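Local coordinates for putative NADPH-dependent oxidoreductase (Desulfitobacterium hafniense DCB-2, PDB 3DB2), which is a putative NADPH-dependent oxidoreductase that probably transfers hydride between a nicotinamide cofactor, held by its Rossmann domain, and a substrate that remains unassigned, at residues C122-R127 with Q186-Q191; L129-K134 with L252-D257; R199-G204 with K344-I349; E151-N156 with Q228-T233. All blocks are in the same frame, centred on the assembly; numbering follows the deposited sequence. Where two conformers were deposited one is given.

Interaction 1 (C122-R127 with Q186-Q191); sequences CGHSSR and QIDNLQ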
loop_
_atom_site.group_PDB
_atom_site.type_symbol
_atom_site.label_atom_id
_atom_site.label_comp_id
_atom_site.label_asym_id
_atom_site.label_seq_id
_atom_site.Cartn_x
_atom_site.Cartn_y
_atom_site.Cartn_z
ATOM N N CYS C 122 11.484 10.518 23.378
ATOM C CA CYS C 122 11.771 10.916 21.996
ATOM C C CYS C 122 10.422 11.128 21.322
ATOM O O CYS C 122 9.661 10.184 21.140
ATOM C CB CYS C 122 12.621 9.875 21.277
ATOM S SG CYS C 122 12.959 10.359 19.574
ATOM N N GLY C 123 10.027 12.336 20.995
ATOM C CA GLY C 123 8.730 12.739 20.593
ATOM C C GLY C 123 8.311 12.334 19.199
ATOM O O GLY C 123 8.511 13.071 18.254
ATOM N N HIS C 124 7.657 11.179 19.089
ATOM C CA HIS C 124 6.841 10.742 17.961
ATOM C C HIS C 124 5.372 10.980 18.316
ATOM O O HIS C 124 4.759 10.156 18.985
ATOM C CB HIS C 124 7.062 9.267 17.667
ATOM C CG HIS C 124 8.479 8.829 17.587
ATOM N ND1 HIS C 124 9.357 8.816 18.639
ATOM C CD2 HIS C 124 9.165 8.367 16.526
ATOM C CE1 HIS C 124 10.522 8.371 18.240
ATOM N NE2 HIS C 124 10.433 8.085 16.958
ATOM N N SER C 125 4.782 12.112 17.933
ATOM C CA SER C 125 3.521 12.491 18.577
ATOM C C SER C 125 2.298 11.990 17.846
ATOM O O SER C 125 1.216 12.119 18.392
ATOM C CB SER C 125 3.432 14.030 18.706
ATOM O OG SER C 125 3.241 14.621 17.422
ATOM N N SER C 126 2.452 11.459 16.637
ATOM C CA SER C 126 1.323 10.939 15.870
ATOM C C SER C 126 0.511 9.886 16.610
ATOM O O SER C 126 -0.717 9.809 16.482
ATOM C CB SER C 126 1.819 10.354 14.504
ATOM O OG SER C 126 0.712 10.162 13.645
ATOM N N ARG C 127 1.187 9.015 17.375
ATOM C CA ARG C 127 0.535 7.950 18.105
ATOM C C ARG C 127 -0.397 8.535 19.175
ATOM O O ARG C 127 -1.288 7.820 19.615
ATOM C CB ARG C 127 1.494 6.973 18.785
ATOM C CG ARG C 127 2.413 7.515 19.845
ATOM C CD ARG C 127 2.927 6.424 20.747
ATOM N NE ARG C 127 4.055 5.689 20.159
ATOM C CZ ARG C 127 4.530 4.593 20.763
ATOM N NH1 ARG C 127 3.989 4.156 21.886
ATOM N NH2 ARG C 127 5.547 3.887 20.282
ATOM N N GLN C 186 5.309 7.095 10.669
ATOM C CA GLN C 186 4.506 5.884 10.393
ATOM C C GLN C 186 5.139 4.621 10.931
ATOM O O GLN C 186 4.417 3.718 11.409
ATOM C CB GLN C 186 4.213 5.769 8.888
ATOM C CG GLN C 186 3.320 6.913 8.400
ATOM C CD GLN C 186 1.856 6.754 8.764
ATOM O OE1 GLN C 186 1.446 6.283 9.826
ATOM N NE2 GLN C 186 1.024 7.212 7.847
ATOM N N ILE C 187 6.471 4.499 10.913
ATOM C CA ILE C 187 7.134 3.401 11.595
ATOM C C ILE C 187 6.783 3.324 13.069
ATOM O O ILE C 187 6.495 2.248 13.639
ATOM C CB ILE C 187 8.662 3.492 11.404
ATOM C CG1 ILE C 187 8.968 3.333 9.899
ATOM C CG2 ILE C 187 9.404 2.503 12.275
ATOM C CD1 ILE C 187 10.414 3.606 9.580
ATOM N N ASP C 188 6.757 4.461 13.748
ATOM C CA ASP C 188 6.324 4.487 15.145
ATOM C C ASP C 188 4.841 4.118 15.226
ATOM O O ASP C 188 4.517 3.297 16.106
ATOM C CB ASP C 188 6.585 5.836 15.798
ATOM C CG ASP C 188 6.270 5.718 17.289
ATOM O OD1 ASP C 188 7.044 5.037 18.009
ATOM O OD2 ASP C 188 5.242 6.293 17.683
ATOM N N ASN C 189 3.998 4.680 14.361
ATOM C CA ASN C 189 2.592 4.280 14.402
ATOM C C ASN C 189 2.439 2.780 14.238
ATOM O O ASN C 189 1.619 2.164 14.918
ATOM C CB ASN C 189 1.762 5.014 13.342
ATOM C CG ASN C 189 1.592 6.476 13.716
ATOM O OD1 ASN C 189 1.725 6.845 14.882
ATOM N ND2 ASN C 189 1.284 7.272 12.700
ATOM N N LEU C 190 3.198 2.174 13.342
ATOM C CA LEU C 190 3.078 0.748 13.037
ATOM C C LEU C 190 3.471 -0.141 14.204
ATOM O O LEU C 190 2.841 -1.147 14.509
ATOM C CB LEU C 190 3.947 0.403 11.817
ATOM C CG LEU C 190 3.359 0.886 10.478
ATOM C CD1 LEU C 190 4.397 0.828 9.363
ATOM C CD2 LEU C 190 2.146 0.046 10.127
ATOM N N GLN C 191 4.548 0.209 14.909
ATOM C CA GLN C 191 4.957 -0.615 16.051
ATOM C C GLN C 191 4.130 -0.282 17.282
ATOM O O GLN C 191 3.951 -1.128 18.152
ATOM C CB GLN C 191 6.462 -0.441 16.243
ATOM C CG GLN C 191 7.253 -1.026 15.066
ATOM C CD GLN C 191 8.762 -1.060 15.277
ATOM O OE1 GLN C 191 9.407 -2.099 15.338
ATOM N NE2 GLN C 191 9.404 0.106 15.362
HETATM O O HOH W 1 3.903 8.212 16.240
#
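Arg127 and Asp188 form a side-on salt bridge, and the aspartate is best read outward from the helix 183-194. Its CB rests 3.7 Å from CD2 of His124. CG then faces the edge of the Arg127 guanidinium almost in its plane, and the two oxygens divide the arginine between them. Asp188 OD2 offers its syn lone pair to Arg127 NE at 2.8 Å, while Asp188 OD1 takes Arg127 NH2 at 3.0 Å, again from the syn side but 26° out of the carboxylate plane. OD1 also lies over one face of the His124 ring and receives a hydrogen bond from Asn330. The bend of the arginine chain at chi3 (81°) turns its NE edge to the acid, and Glu321 holds NH1.

The next residue, Asn189, donates through ND2 to Ser126 OG at 3.1 Å and, within its own helix, to Gln186 OE1, so both of its protons are used. A water lies 2.7 Å from Asp188 OD2 and 2.9 Å from Asn189 OD1. His124 ND1 is itself turned back to Cys122 O (2.9 Å). This network sits just past the last Rossmann strand, where the two domains of the GFO/IDH/MocA plan join.

Interaction 2 (L129-K134 with L252-D257); sequences LGALRK and LFYQLD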
loop_
_atom_site.group_PDB
_atom_site.type_symbol
_atom_site.label_atom_id
_atom_site.label_comp_id
_atom_site.label_asym_id
_atom_site.label_seq_id
_atom_site.Cartn_x
_atom_site.Cartn_y
_atom_site.Cartn_z
ATOM N N LEU C 129 -2.407 11.163 18.684
ATOM C CA LEU C 129 -3.626 11.691 18.099
ATOM C C LEU C 129 -4.829 10.870 18.559
ATOM O O LEU C 129 -4.657 9.678 18.777
ATOM C CB LEU C 129 -3.534 11.687 16.582
ATOM C CG LEU C 129 -2.611 12.747 15.956
ATOM C CD1 LEU C 129 -2.409 12.494 14.480
ATOM C CD2 LEU C 129 -3.205 14.142 16.164
ATOM N N GLY C 130 -5.993 11.507 18.701
ATOM C CA GLY C 130 -7.172 10.773 19.166
ATOM C C GLY C 130 -7.476 9.650 18.173
ATOM O O GLY C 130 -7.932 8.590 18.552
ATOM N N ALA C 131 -7.196 9.883 16.896
ATOM C CA ALA C 131 -7.466 8.846 15.889
ATOM C C ALA C 131 -6.570 7.647 16.113
ATOM O O ALA C 131 -7.068 6.535 16.029
ATOM C CB ALA C 131 -7.289 9.404 14.508
ATOM N N LEU C 132 -5.280 7.824 16.399
ATOM C CA LEU C 132 -4.419 6.652 16.564
ATOM C C LEU C 132 -4.742 5.891 17.844
ATOM O O LEU C 132 -4.715 4.637 17.961
ATOM C CB LEU C 132 -2.967 7.131 16.515
ATOM C CG LEU C 132 -2.270 7.075 15.167
ATOM C CD1 LEU C 132 -2.161 5.637 14.660
ATOM C CD2 LEU C 132 -3.007 7.966 14.162
ATOM N N ARG C 133 -5.092 6.658 18.879
ATOM C CA ARG C 133 -5.567 6.091 20.145
ATOM C C ARG C 133 -6.837 5.249 19.948
ATOM O O ARG C 133 -6.979 4.182 20.547
ATOM C CB ARG C 133 -5.805 7.164 21.198
ATOM C CG ARG C 133 -4.596 7.937 21.672
ATOM C CD ARG C 133 -3.474 7.032 22.146
ATOM N NE ARG C 133 -2.407 7.690 22.866
ATOM C CZ ARG C 133 -1.177 7.293 23.139
ATOM N NH1 ARG C 133 -0.691 6.128 22.760
ATOM N NH2 ARG C 133 -0.360 8.085 23.837
ATOM N N LYS C 134 -7.744 5.713 19.107
ATOM C CA LYS C 134 -9.000 5.007 18.884
ATOM C C LYS C 134 -8.707 3.752 18.084
ATOM O O LYS C 134 -9.196 2.642 18.363
ATOM C CB LYS C 134 -9.982 5.964 18.207
ATOM C CG LYS C 134 -11.307 5.343 17.808
ATOM C CD LYS C 134 -12.080 5.010 19.078
ATOM C CE LYS C 134 -13.182 4.009 18.782
ATOM N NZ LYS C 134 -14.490 4.590 19.196
ATOM N N LEU C 252 -10.231 -0.523 8.709
ATOM C CA LEU C 252 -10.200 0.898 9.020
ATOM C C LEU C 252 -9.407 1.658 7.949
ATOM O O LEU C 252 -8.330 1.173 7.555
ATOM C CB LEU C 252 -9.528 1.119 10.356
ATOM C CG LEU C 252 -10.032 0.347 11.554
ATOM C CD1 LEU C 252 -9.108 0.542 12.740
ATOM C CD2 LEU C 252 -11.461 0.780 11.867
ATOM N N PHE C 253 -9.932 2.795 7.577
ATOM C CA PHE C 253 -9.275 3.701 6.622
ATOM C C PHE C 253 -9.169 5.088 7.245
ATOM O O PHE C 253 -10.162 5.758 7.473
ATOM C CB PHE C 253 -10.048 3.816 5.311
ATOM C CG PHE C 253 -10.393 2.489 4.670
ATOM C CD1 PHE C 253 -9.387 1.687 4.165
ATOM C CD2 PHE C 253 -11.723 2.082 4.585
ATOM C CE1 PHE C 253 -9.712 0.476 3.565
ATOM C CE2 PHE C 253 -12.044 0.856 4.000
ATOM C CZ PHE C 253 -11.031 0.051 3.533
ATOM N N TYR C 254 -7.950 5.512 7.507
ATOM C CA TYR C 254 -7.624 6.796 8.111
ATOM C C TYR C 254 -6.856 7.662 7.101
ATOM O O TYR C 254 -5.959 7.147 6.422
ATOM C CB TYR C 254 -6.776 6.607 9.349
ATOM C CG TYR C 254 -6.177 7.809 10.024
ATOM C CD1 TYR C 254 -6.970 8.689 10.751
ATOM C CD2 TYR C 254 -4.808 8.080 9.962
ATOM C CE1 TYR C 254 -6.417 9.792 11.367
ATOM C CE2 TYR C 254 -4.264 9.192 10.601
ATOM C CZ TYR C 254 -5.074 10.048 11.303
ATOM O OH TYR C 254 -4.585 11.162 11.959
ATOM N N GLN C 255 -7.237 8.918 7.040
ATOM C CA GLN C 255 -6.624 9.975 6.270
ATOM C C GLN C 255 -6.390 11.206 7.141
ATOM O O GLN C 255 -7.303 11.595 7.859
ATOM C CB GLN C 255 -7.506 10.411 5.084
ATOM C CG GLN C 255 -7.485 9.513 3.873
ATOM C CD GLN C 255 -6.306 9.713 2.946
ATOM O OE1 GLN C 255 -5.544 10.675 3.061
ATOM N NE2 GLN C 255 -6.106 8.803 1.988
ATOM N N LEU C 256 -5.213 11.797 7.077
ATOM C CA LEU C 256 -4.973 13.064 7.780
ATOM C C LEU C 256 -4.485 14.149 6.839
ATOM O O LEU C 256 -3.689 13.837 5.953
ATOM C CB LEU C 256 -3.962 12.818 8.887
ATOM C CG LEU C 256 -3.395 14.045 9.610
ATOM C CD1 LEU C 256 -4.482 14.594 10.535
ATOM C CD2 LEU C 256 -2.116 13.634 10.305
ATOM N N ASP C 257 -4.948 15.392 7.017
ATOM C CA ASP C 257 -4.422 16.545 6.319
ATOM C C ASP C 257 -3.239 17.071 7.134
ATOM O O ASP C 257 -3.465 17.802 8.105
ATOM C CB ASP C 257 -5.422 17.682 6.193
ATOM C CG ASP C 257 -4.878 18.870 5.433
ATOM O OD1 ASP C 257 -3.701 18.905 5.033
ATOM O OD2 ASP C 257 -5.709 19.780 5.197
#
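Ala131 sets its CB against Tyr254, and this is the tight part of the contact: Ala131 CB lies 3.3 Å from Tyr254 CE1 and 3.8 Å from Tyr254 CD1, an oblique approach to the ring. The tyrosine reaches the helix because its CG stands anti to the backbone nitrogen (chi1 172°), which sends the ring off the strand toward three side chains of 129-134. Leu132 meets it with one branch, CD2, which sits 4.0 Å from Tyr254 CE2, so that two successive helix residues meet the ring carbons flanking the hydroxyl-bearing one. At the far end Leu129, in the N-cap position of the helix, brings CD1 to 3.6 Å from Tyr254 OH, its chain crossing the tyrosine at about a right angle.

The packing slackens beyond the hydroxyl, where Leu129 CD1 and Leu256 CD2 are 4.3 Å apart. No hydrogen bond joins the segments; the apolar touches do the work. On the other side of the strand, Phe253 and Gln255 turn from the helix and are partly exposed, packing on Val240 and Arg276 of the second subunit, while Arg133 and Lys134 occupy the outer side of the helix.

Asp268 accepts from the backbone nitrogens of Gly130 and Ala131 at the helix start. Helix 130-140 lies against one face of the mixed sheet, its Met135 touching both Tyr254 and Leu252, with strand 250-256 held between strands 240-247 and 271-278.

Interaction 3 (R199-G204 with K344-I349); sequences RVFNFG and KRPVEI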
loop_
_atom_site.group_PDB
_atom_site.type_symbol
_atom_site.label_atom_id
_atom_site.label_comp_id
_atom_site.label_asym_id
_atom_site.label_seq_id
_atom_site.Cartn_x
_atom_site.Cartn_y
_atom_site.Cartn_z
ATOM N N ARG C 199 11.578 -7.904 10.349
ATOM C CA ARG C 199 12.358 -7.778 9.131
ATOM C C ARG C 199 11.705 -6.799 8.154
ATOM O O ARG C 199 10.495 -6.483 8.204
ATOM C CB ARG C 199 12.556 -9.109 8.399
ATOM C CG ARG C 199 11.271 -9.774 7.898
ATOM C CD ARG C 199 11.591 -11.210 7.416
ATOM N NE ARG C 199 12.142 -11.905 8.597
ATOM C CZ ARG C 199 11.394 -12.386 9.563
ATOM N NH1 ARG C 199 10.059 -12.326 9.531
ATOM N NH2 ARG C 199 12.072 -12.950 10.565
ATOM N N VAL C 200 12.524 -6.283 7.239
ATOM C CA VAL C 200 12.255 -5.225 6.305
ATOM C C VAL C 200 12.698 -5.568 4.888
ATOM O O VAL C 200 13.783 -6.144 4.778
ATOM C CB VAL C 200 13.029 -3.942 6.726
ATOM C CG1 VAL C 200 12.694 -2.761 5.829
ATOM C CG2 VAL C 200 12.747 -3.597 8.179
ATOM N N PHE C 201 11.928 -5.171 3.879
ATOM C CA PHE C 201 12.406 -5.165 2.498
ATOM C C PHE C 201 12.027 -3.790 1.913
ATOM O O PHE C 201 10.918 -3.300 2.097
ATOM C CB PHE C 201 11.915 -6.331 1.637
ATOM C CG PHE C 201 12.506 -6.255 0.238
ATOM C CD1 PHE C 201 13.731 -6.873 0.002
ATOM C CD2 PHE C 201 11.919 -5.582 -0.821
ATOM C CE1 PHE C 201 14.336 -6.795 -1.246
ATOM C CE2 PHE C 201 12.509 -5.517 -2.070
ATOM C CZ PHE C 201 13.725 -6.131 -2.280
ATOM N N ASN C 202 12.942 -3.193 1.152
ATOM C CA ASN C 202 12.583 -1.923 0.510
ATOM C C ASN C 202 13.047 -1.854 -0.942
ATOM O O ASN C 202 14.156 -2.284 -1.247
ATOM C CB ASN C 202 13.197 -0.747 1.275
ATOM C CG ASN C 202 12.766 0.618 0.841
ATOM O OD1 ASN C 202 11.614 1.030 0.947
ATOM N ND2 ASN C 202 13.670 1.449 0.345
ATOM N N PHE C 203 12.221 -1.279 -1.805
ATOM C CA PHE C 203 12.623 -0.769 -3.110
ATOM C C PHE C 203 12.596 0.764 -3.022
ATOM O O PHE C 203 11.596 1.345 -2.559
ATOM C CB PHE C 203 11.759 -1.236 -4.238
ATOM C CG PHE C 203 11.898 -2.675 -4.728
ATOM C CD1 PHE C 203 13.127 -3.243 -4.948
ATOM C CD2 PHE C 203 10.743 -3.423 -4.983
ATOM C CE1 PHE C 203 13.295 -4.524 -5.437
ATOM C CE2 PHE C 203 10.895 -4.721 -5.454
ATOM C CZ PHE C 203 12.143 -5.278 -5.665
ATOM N N GLY C 204 13.652 1.442 -3.459
ATOM C CA GLY C 204 13.539 2.908 -3.435
ATOM C C GLY C 204 14.665 3.570 -4.228
ATOM O O GLY C 204 15.731 2.975 -4.389
ATOM N N LYS C 344 20.086 -5.519 -1.800
ATOM C CA LYS C 344 19.028 -6.101 -2.586
ATOM C C LYS C 344 18.482 -7.371 -1.940
ATOM O O LYS C 344 18.375 -8.464 -2.496
ATOM C CB LYS C 344 19.535 -6.365 -4.006
ATOM C CG LYS C 344 19.916 -5.079 -4.756
ATOM C CD LYS C 344 20.308 -5.430 -6.191
ATOM C CE LYS C 344 20.840 -4.215 -6.948
ATOM N NZ LYS C 344 21.276 -4.625 -8.319
ATOM N N ARG C 345 18.048 -7.259 -0.687
ATOM C CA ARG C 345 17.653 -8.395 0.111
ATOM C C ARG C 345 16.860 -7.950 1.313
ATOM O O ARG C 345 17.045 -6.804 1.735
ATOM C CB ARG C 345 18.894 -9.170 0.599
ATOM C CG ARG C 345 19.708 -8.399 1.661
ATOM C CD ARG C 345 20.984 -9.089 2.060
ATOM N NE ARG C 345 21.734 -8.532 3.160
ATOM C CZ ARG C 345 21.532 -8.612 4.463
ATOM N NH1 ARG C 345 20.490 -9.273 4.939
ATOM N NH2 ARG C 345 22.366 -8.020 5.334
ATOM N N PRO C 346 16.009 -8.809 1.860
ATOM C CA PRO C 346 15.370 -8.515 3.145
ATOM C C PRO C 346 16.406 -8.517 4.276
ATOM O O PRO C 346 17.420 -9.226 4.241
ATOM C CB PRO C 346 14.410 -9.673 3.376
ATOM C CG PRO C 346 14.920 -10.757 2.503
ATOM C CD PRO C 346 15.543 -10.084 1.301
ATOM N N VAL C 347 16.134 -7.722 5.293
ATOM C CA VAL C 347 17.092 -7.457 6.361
ATOM C C VAL C 347 16.390 -7.604 7.694
ATOM O O VAL C 347 15.326 -6.976 7.875
ATOM C CB VAL C 347 17.666 -6.036 6.261
ATOM C CG1 VAL C 347 18.542 -5.760 7.488
ATOM C CG2 VAL C 347 18.443 -5.880 4.965
ATOM N N GLU C 348 16.964 -8.426 8.558
ATOM C CA GLU C 348 16.438 -8.660 9.903
ATOM C C GLU C 348 16.753 -7.403 10.730
ATOM O O GLU C 348 17.821 -6.824 10.654
ATOM C CB GLU C 348 17.033 -9.881 10.579
ATOM C CG GLU C 348 16.906 -11.195 9.826
ATOM C CD GLU C 348 15.450 -11.584 9.629
ATOM O OE1 GLU C 348 14.751 -11.776 10.646
ATOM O OE2 GLU C 348 15.062 -11.667 8.451
ATOM N N ILE C 349 15.810 -6.975 11.559
ATOM C CA ILE C 349 16.107 -5.851 12.444
ATOM C C ILE C 349 17.208 -6.231 13.421
ATOM O O ILE C 349 17.992 -5.410 13.881
ATOM C CB ILE C 349 14.834 -5.429 13.192
ATOM C CG1 ILE C 349 13.656 -5.047 12.287
ATOM C CG2 ILE C 349 15.151 -4.294 14.147
ATOM C CD1 ILE C 349 13.927 -3.803 11.456
#
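An antiparallel edge pairing closes the large mixed sheet of the C-terminal domain: the short strand 347-348 adds itself to strand 197-205 as its outermost member. Val200 and Val347 form the hydrogen-bonded pair, with Val200 N donating to Val347 O at 3.0 Å and Val347 N to Val200 O at 2.9 Å. Next to it comes the non-hydrogen-bonded pair of Arg199 and Glu348, whose side chains run alongside each other, pointing the same way.

Their ends meet side-on. Arg199 NE gives a nearly in-plane hydrogen bond to the syn lone pair of Glu348 OE2 (2.9 Å), and Arg199 NH2 reaches the syn lone pair of Glu348 OE1, also at 2.9 Å, though that oxygen is tilted 23° from the guanidinium plane. A bend at chi2 (-62°) folds the glutamate back so that both oxygens face the arginine, whose NH1 has a second acid in Glu222.

On the face of Val200, its CG2, in the conformer described, lies near Ile349 CD1; helix 324-343 also covers Val200. Farther along, the ring edge of Phe201 approaches the backbone just before the strand, CD1 lying 3.5 Å from Pro346 N, and the same ring stacks on Phe201 of the second subunit.

With two carboxylates around one guanidinium, the positive charge of Arg199 is probably well compensated, and the paired NE and NH2 bonds fix the rotation of its partly exposed end against Glu348.

Interaction 4 (E151-N156 with Q228-T233); sequences EAVFSN and QAYLGT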
loop_
_atom_site.group_PDB
_atom_site.type_symbol
_atom_site.label_atom_id
_atom_site.label_comp_id
_atom_site.label_asym_id
_atom_site.label_seq_id
_atom_site.Cartn_x
_atom_site.Cartn_y
_atom_site.Cartn_z
ATOM N N GLU C 151 -1.466 -0.818 5.722
ATOM C CA GLU C 151 -0.784 -0.036 4.704
ATOM C C GLU C 151 -0.713 1.423 5.177
ATOM O O GLU C 151 -1.774 1.955 5.469
ATOM C CB GLU C 151 -1.505 -0.069 3.353
ATOM C CG GLU C 151 -1.720 -1.492 2.879
ATOM C CD GLU C 151 -2.920 -1.594 1.945
ATOM O OE1 GLU C 151 -3.739 -0.653 1.858
ATOM O OE2 GLU C 151 -3.037 -2.682 1.332
ATOM N N ALA C 152 0.475 1.964 5.268
ATOM C CA ALA C 152 0.698 3.311 5.782
ATOM C C ALA C 152 1.374 4.131 4.689
ATOM O O ALA C 152 2.196 3.569 3.951
ATOM C CB ALA C 152 1.558 3.285 7.030
ATOM N N VAL C 153 1.025 5.404 4.562
ATOM C CA VAL C 153 1.646 6.224 3.525
ATOM C C VAL C 153 1.956 7.593 4.130
ATOM O O VAL C 153 1.118 8.109 4.860
ATOM C CB VAL C 153 0.740 6.427 2.306
ATOM C CG1 VAL C 153 1.330 7.402 1.294
ATOM C CG2 VAL C 153 0.458 5.082 1.640
ATOM N N PHE C 154 3.118 8.140 3.811
ATOM C CA PHE C 154 3.385 9.533 4.204
ATOM C C PHE C 154 4.193 10.107 3.009
ATOM O O PHE C 154 5.277 9.669 2.690
ATOM C CB PHE C 154 4.059 9.669 5.529
ATOM C CG PHE C 154 4.027 11.070 6.164
ATOM C CD1 PHE C 154 3.565 12.171 5.492
ATOM C CD2 PHE C 154 4.496 11.219 7.470
ATOM C CE1 PHE C 154 3.526 13.452 6.048
ATOM C CE2 PHE C 154 4.475 12.476 8.049
ATOM C CZ PHE C 154 4.015 13.573 7.339
ATOM N N SER C 155 3.575 11.079 2.351
ATOM C CA SER C 155 4.165 11.701 1.183
ATOM C C SER C 155 3.880 13.205 1.125
ATOM O O SER C 155 2.916 13.731 1.697
ATOM C CB SER C 155 3.637 11.093 -0.112
ATOM O OG SER C 155 2.296 11.494 -0.345
ATOM N N ASN C 156 4.737 13.880 0.384
ATOM C CA ASN C 156 4.569 15.292 0.027
ATOM C C ASN C 156 5.513 15.582 -1.138
ATOM O O ASN C 156 6.243 14.714 -1.631
ATOM C CB ASN C 156 4.760 16.172 1.242
ATOM C CG ASN C 156 6.181 16.250 1.744
ATOM O OD1 ASN C 156 7.174 16.099 1.046
ATOM N ND2 ASN C 156 6.217 16.507 3.041
ATOM N N GLN C 228 1.746 -8.235 8.939
ATOM C CA GLN C 228 2.541 -7.606 7.895
ATOM C C GLN C 228 2.159 -6.148 7.674
ATOM O O GLN C 228 1.029 -5.778 7.994
ATOM C CB GLN C 228 2.334 -8.319 6.569
ATOM C CG GLN C 228 2.859 -9.732 6.560
ATOM C CD GLN C 228 2.703 -10.477 5.260
ATOM O OE1 GLN C 228 2.387 -11.677 5.268
ATOM N NE2 GLN C 228 2.955 -9.808 4.138
ATOM N N ALA C 229 3.082 -5.363 7.137
ATOM C CA ALA C 229 2.733 -3.986 6.776
ATOM C C ALA C 229 3.524 -3.534 5.537
ATOM O O ALA C 229 4.592 -4.056 5.244
ATOM C CB ALA C 229 2.944 -3.025 7.916
ATOM N N TYR C 230 2.924 -2.565 4.859
ATOM C CA TYR C 230 3.448 -1.779 3.764
ATOM C C TYR C 230 3.630 -0.333 4.224
ATOM O O TYR C 230 2.708 0.182 4.866
ATOM C CB TYR C 230 2.485 -1.831 2.573
ATOM C CG TYR C 230 2.713 -0.704 1.598
ATOM C CD1 TYR C 230 3.850 -0.689 0.790
ATOM C CD2 TYR C 230 1.803 0.341 1.496
ATOM C CE1 TYR C 230 4.040 0.358 -0.094
ATOM C CE2 TYR C 230 2.000 1.393 0.610
ATOM C CZ TYR C 230 3.129 1.374 -0.176
ATOM O OH TYR C 230 3.383 2.390 -1.077
ATOM N N LEU C 231 4.774 0.266 3.890
ATOM C CA LEU C 231 4.967 1.691 4.113
ATOM C C LEU C 231 5.445 2.356 2.826
ATOM O O LEU C 231 6.502 1.986 2.332
ATOM C CB LEU C 231 5.967 1.921 5.234
ATOM C CG LEU C 231 6.436 3.370 5.428
ATOM C CD1 LEU C 231 5.275 4.287 5.764
ATOM C CD2 LEU C 231 7.466 3.426 6.536
ATOM N N GLY C 232 4.697 3.310 2.310
ATOM C CA GLY C 232 5.108 4.110 1.162
ATOM C C GLY C 232 5.515 5.486 1.649
ATOM O O GLY C 232 4.796 6.097 2.433
ATOM N N THR C 233 6.693 5.931 1.225
ATOM C CA THR C 233 7.211 7.265 1.574
ATOM C C THR C 233 7.645 7.912 0.262
ATOM O O THR C 233 8.358 7.293 -0.529
ATOM C CB THR C 233 8.367 7.240 2.578
ATOM O OG1 THR C 233 9.345 6.268 2.200
ATOM C CG2 THR C 233 7.847 6.871 3.962
#
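Tyr230 turns the edge of its ring to Glu151, with CD2 of the tyrosine 3.8 Å from Glu151 CB. The two residues are bridge partners in a parallel strand pair, 151-155 with 228-233, in the middle of the open mixed sheet typical of the GFO/IDH/MocA C-terminal domain. With CG anti to the backbone nitrogen (chi1 161°), the ring extends along its own strand and over Gly232, whose N lies 3.5 Å above one face near the rim. Val153 comes in obliquely from the next bridge on this side of the sheet, its CG2 4.1 Å from Tyr230 CE2.

Three backbone bonds lock the register: Ala152 N to Tyr230 O at 2.9 Å, Gly232 N to Ala152 O and Phe154 N to Gly232 O, both at 3.0 Å. The face bearing Tyr230, Glu151 and Val153 is turned to the second subunit. There Tyr230 stacks on its own counterpart and its hydroxyl bonds Glu151 of that chain, while Glu151 also has Tyr246 and Asn244 of its own chain as partners.

On the other face, helices 183-194 and 178-181 cover Ala152, Leu231 and Thr233, while the Phe154 ring meets Phe241 edge-to-face. Here Leu231 bends one methyl back over the neighbouring strand: its CD1 is 3.6 Å from Ala152 O and 4.1 Å from Ala152 CB.

Followed from the N terminus, the chain leaves the last Rossmann strand at 122-127, and interaction 1 closes its first long loop when helix 183-194 returns to that point. Interaction 2 starts at 129-134 and ends only at 252-257, so it crosses interaction 1 and encloses interaction 4, which itself crosses interaction 1. Interaction 3 opens after interaction 1 has closed, crosses both interactions 2 and 4, and brings the C-terminal end of the chain back to the sheet edge. Interactions 1 and 2 touch, as do 1 and 4, where Gln186 reaches Val153. Interactions 2, 3 and 4 share the mixed sheet, while interaction 1 joins its covering helix to the Rossmann domain.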